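PDB 3P1W: RabGDI protein from Plasmodium falciparum 3D7, which probably acts as a Rab GDP-dissociation inhibitor, keeping prenylated Rab GTPases in their GDP-bound state and shuttling them between membranes and cytosol. Local coordinates for residues 146-149 / 150-153; 202-205 / 206-209. One frame throughout, in Å; residues are numbered along the deposited sequence.

Contact 1: residues 146-149 / 150-153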
# COMPACT_ATOMS: atom_id res chain seq x y z
N THR A 146 -6.99 -21.05 -3.93
CA THR A 146 -8.14 -21.96 -3.88
C THR A 146 -7.67 -23.32 -3.42
O THR A 146 -6.46 -23.63 -3.46
CB THR A 146 -8.79 -22.12 -5.25
OG1 THR A 146 -7.90 -22.84 -6.11
CG2 THR A 146 -9.14 -20.77 -5.86
N ASP A 147 -8.63 -24.14 -3.01
CA ASP A 147 -8.34 -25.50 -2.57
C ASP A 147 -7.57 -26.26 -3.66
O ASP A 147 -6.60 -26.95 -3.37
CB ASP A 147 -9.63 -26.25 -2.14
CG ASP A 147 -10.74 -26.26 -3.20
OD1 ASP A 147 -10.69 -25.45 -4.16
OD2 ASP A 147 -11.67 -27.08 -3.07
N MET A 148 -7.99 -26.08 -4.91
CA MET A 148 -7.37 -26.76 -6.04
C MET A 148 -5.95 -26.25 -6.30
O MET A 148 -5.07 -27.03 -6.66
CB MET A 148 -8.24 -26.63 -7.30
CG MET A 148 -9.66 -27.25 -7.17
SD MET A 148 -9.65 -29.04 -7.23
CE MET A 148 -9.36 -29.51 -5.51
N GLU A 149 -5.72 -24.96 -6.08
CA GLU A 149 -4.38 -24.38 -6.25
C GLU A 149 -3.43 -24.91 -5.18
O GLU A 149 -2.29 -25.23 -5.48
CB GLU A 149 -4.44 -22.86 -6.27
CG GLU A 149 -5.06 -22.32 -7.56
CD GLU A 149 -5.21 -20.82 -7.63
OE1 GLU A 149 -4.93 -20.10 -6.63
OE2 GLU A 149 -5.62 -20.34 -8.71
N ALA A 150 -3.92 -25.07 -3.95
CA ALA A 150 -3.14 -25.63 -2.86
C ALA A 150 -2.67 -27.07 -3.11
O ALA A 150 -1.51 -27.42 -2.83
CB ALA A 150 -3.94 -25.57 -1.56
N LEU A 151 -3.56 -27.89 -3.66
CA LEU A 151 -3.27 -29.32 -3.86
C LEU A 151 -2.13 -29.54 -4.87
O LEU A 151 -1.50 -30.59 -4.89
CB LEU A 151 -4.54 -30.06 -4.33
CG LEU A 151 -4.55 -31.58 -4.18
CD1 LEU A 151 -4.22 -31.96 -2.75
CD2 LEU A 151 -5.91 -32.15 -4.60
N VAL A 152 -1.88 -28.49 -5.67
CA VAL A 152 -0.94 -28.44 -6.78
C VAL A 152 0.23 -27.46 -6.53
O VAL A 152 0.98 -27.12 -7.46
CB VAL A 152 -1.70 -27.98 -8.07
CG1 VAL A 152 -2.70 -26.93 -7.75
CG2 VAL A 152 -0.79 -27.41 -9.07
N SER A 153 0.40 -27.00 -5.29
CA SER A 153 1.36 -25.90 -5.05
C SER A 153 2.79 -26.37 -4.82
O SER A 153 3.02 -27.14 -3.89
CB SER A 153 0.96 -25.06 -3.86
OG SER A 153 1.93 -24.05 -3.68

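Contact 2: residues 202-205 / 206-209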
# COMPACT_ATOMS: atom_id res chain seq x y z
N CYS A 202 2.64 -27.11 8.33
CA CYS A 202 4.04 -26.85 8.70
C CYS A 202 4.43 -25.35 8.64
O CYS A 202 3.67 -24.52 8.15
CB CYS A 202 4.99 -27.65 7.81
SG CYS A 202 5.22 -26.93 6.19
N GLN A 203 5.63 -25.04 9.13
CA GLN A 203 6.05 -23.67 9.34
C GLN A 203 6.08 -22.86 8.05
O GLN A 203 5.57 -21.74 8.02
CB GLN A 203 7.42 -23.62 10.05
CG GLN A 203 7.91 -22.20 10.39
CD GLN A 203 6.83 -21.32 11.02
OE1 GLN A 203 6.08 -21.78 11.89
NE2 GLN A 203 6.74 -20.06 10.58
N LEU A 204 6.66 -23.41 6.98
CA LEU A 204 6.70 -22.74 5.69
C LEU A 204 5.29 -22.46 5.16
O LEU A 204 5.05 -21.40 4.56
CB LEU A 204 7.52 -23.56 4.69
CG LEU A 204 9.04 -23.54 4.93
CD1 LEU A 204 9.75 -24.65 4.11
CD2 LEU A 204 9.63 -22.16 4.66
N THR A 205 4.34 -23.35 5.43
CA THR A 205 2.95 -23.11 5.04
C THR A 205 2.37 -21.93 5.80
O THR A 205 1.75 -21.04 5.20
CB THR A 205 2.07 -24.33 5.28
OG1 THR A 205 2.68 -25.46 4.66
CG2 THR A 205 0.66 -24.13 4.69
N ILE A 206 2.59 -21.93 7.11
CA ILE A 206 2.19 -20.85 8.01
C ILE A 206 2.80 -19.52 7.54
O ILE A 206 2.13 -18.48 7.52
CB ILE A 206 2.60 -21.16 9.48
CG1 ILE A 206 1.72 -22.30 10.03
CG2 ILE A 206 2.45 -19.92 10.36
CD1 ILE A 206 2.27 -23.01 11.27
N ASP A 207 4.06 -19.58 7.13
CA ASP A 207 4.75 -18.40 6.61
C ASP A 207 4.03 -17.73 5.46
O ASP A 207 3.79 -16.52 5.52
CB ASP A 207 6.15 -18.77 6.14
CG ASP A 207 7.07 -19.14 7.27
OD1 ASP A 207 6.71 -18.87 8.44
OD2 ASP A 207 8.15 -19.71 6.96
N PHE A 208 3.70 -18.48 4.40
CA PHE A 208 3.06 -17.82 3.24
C PHE A 208 1.59 -17.52 3.52
O PHE A 208 1.06 -16.52 3.02
CB PHE A 208 3.27 -18.55 1.90
CG PHE A 208 2.33 -19.73 1.67
CD1 PHE A 208 1.02 -19.52 1.30
CD2 PHE A 208 2.80 -21.03 1.78
CE1 PHE A 208 0.16 -20.60 1.06
CE2 PHE A 208 1.96 -22.11 1.54
CZ PHE A 208 0.64 -21.89 1.19
N LEU A 209 0.93 -18.36 4.31
CA LEU A 209 -0.46 -18.03 4.68
C LEU A 209 -0.55 -16.70 5.43
O LEU A 209 -1.40 -15.87 5.13
CB LEU A 209 -1.10 -19.14 5.52
CG LEU A 209 -1.41 -20.37 4.68
CD1 LEU A 209 -1.82 -21.54 5.56
CD2 LEU A 209 -2.49 -20.02 3.68

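Contact 1: residues 146-149 / 150-153
A150 and T146 make the straighter of the two sound helical bonds in this short turn: A150 N donates to T146 O over 3.0 Å, with an N-H...O angle of 160°. One residue on, L151 N reaches D147 O at 3.2 Å, less straight and approaching from 20° outside the carbonyl plane. A further bond, from V152 N to E149 O, is doubtful, because that oxygen sits too close to a neighbour in the model. T146 also serves as N-cap: its OG1, placed between the backbone N and the carbonyl carbon (chi1 69°), accepts from E149 N, the N3 amide, at 3.0 Å. The capping box is not completed, because the E149 carboxylate, with CG beside the backbone N and the chain extended beyond it, accepts through OE1 from the amide of A145, just ahead of the N-cap. The amide of E149, in the first turn, and that of A145, before the cap, each have a side-chain acceptor, while D147 OD1 accepts weakly from M148 N.

The capped turn is helix 147-151, a brief helical link between strand 138-142 and the long helix 158-173. Beyond it, S153 N bonds to A150 O at 3.1 Å, and S153 OG takes the amide of L155 as the chain leaves.

Packing is sparser than the polar network. A150 is buried, its methyl 3.5 Å from D147 O, and it rests against Y168 of helix 158-173; D147 and L151 both lean on K165 of that same helix. On the exposed flank the side chain of M148 folds round so that CE comes within 4.4 Å of L151 CD2, a light apolar touch.

Contact 2: residues 202-205 / 206-209
T205 and L209 form the tight side of this helical turn, their side chains running alongside each other and pointing the same way, with T205 CG2 3.7 Å from L209 CD1. F208 joins them: its CG stands between the backbone N and the carbonyl carbon (chi1 81°), an unusual choice in a helix, which swings the ring back along the axis until T205 O lies 3.6 Å above one face, toward the rim. That oxygen also accepts from L209 N at 2.9 Å. Y168 of helix 158-173 backs both F208 and L209, and E160 OE1 bonds the amide of C202 and the hydroxyl of T205 at the start of helix 203-213. In contrast, the side bearing Q203 and L204 is exposed. There the bent Q203 chain crosses D207 at about a right angle, amide and carboxylate planes 60° apart; the NE2 to OD1 separation of 2.4 Å is too short to trust in detail. The other oxygen, D207 OD2, bonds to N353 ND2, and L204 CD2 brushes it at 3.7 Å. With N353 at OD2 and the Q203 amide close to OD1, the buried D207 carboxylate is probably steadied as an anion.

Overall arrangement
Contact 1, on helix 147-151, and contact 2, on helix 203-213, lie in series along the chain, with helices 158-173 and 192-198 between them. Their centres are 14 Å apart, and their nearest atoms stay about 5 Å from one another without touching. Helix 158-173 meets both: Y168 receives A150 from the first and F208 and L209 from the second. Both contacts lie on the same side of the chain's centre, at about 27 and 23 Å from it to the contact centres, in a helical part that probably corresponds to domain II of Rab GDIs, where relatives bind the Rab prenyl group.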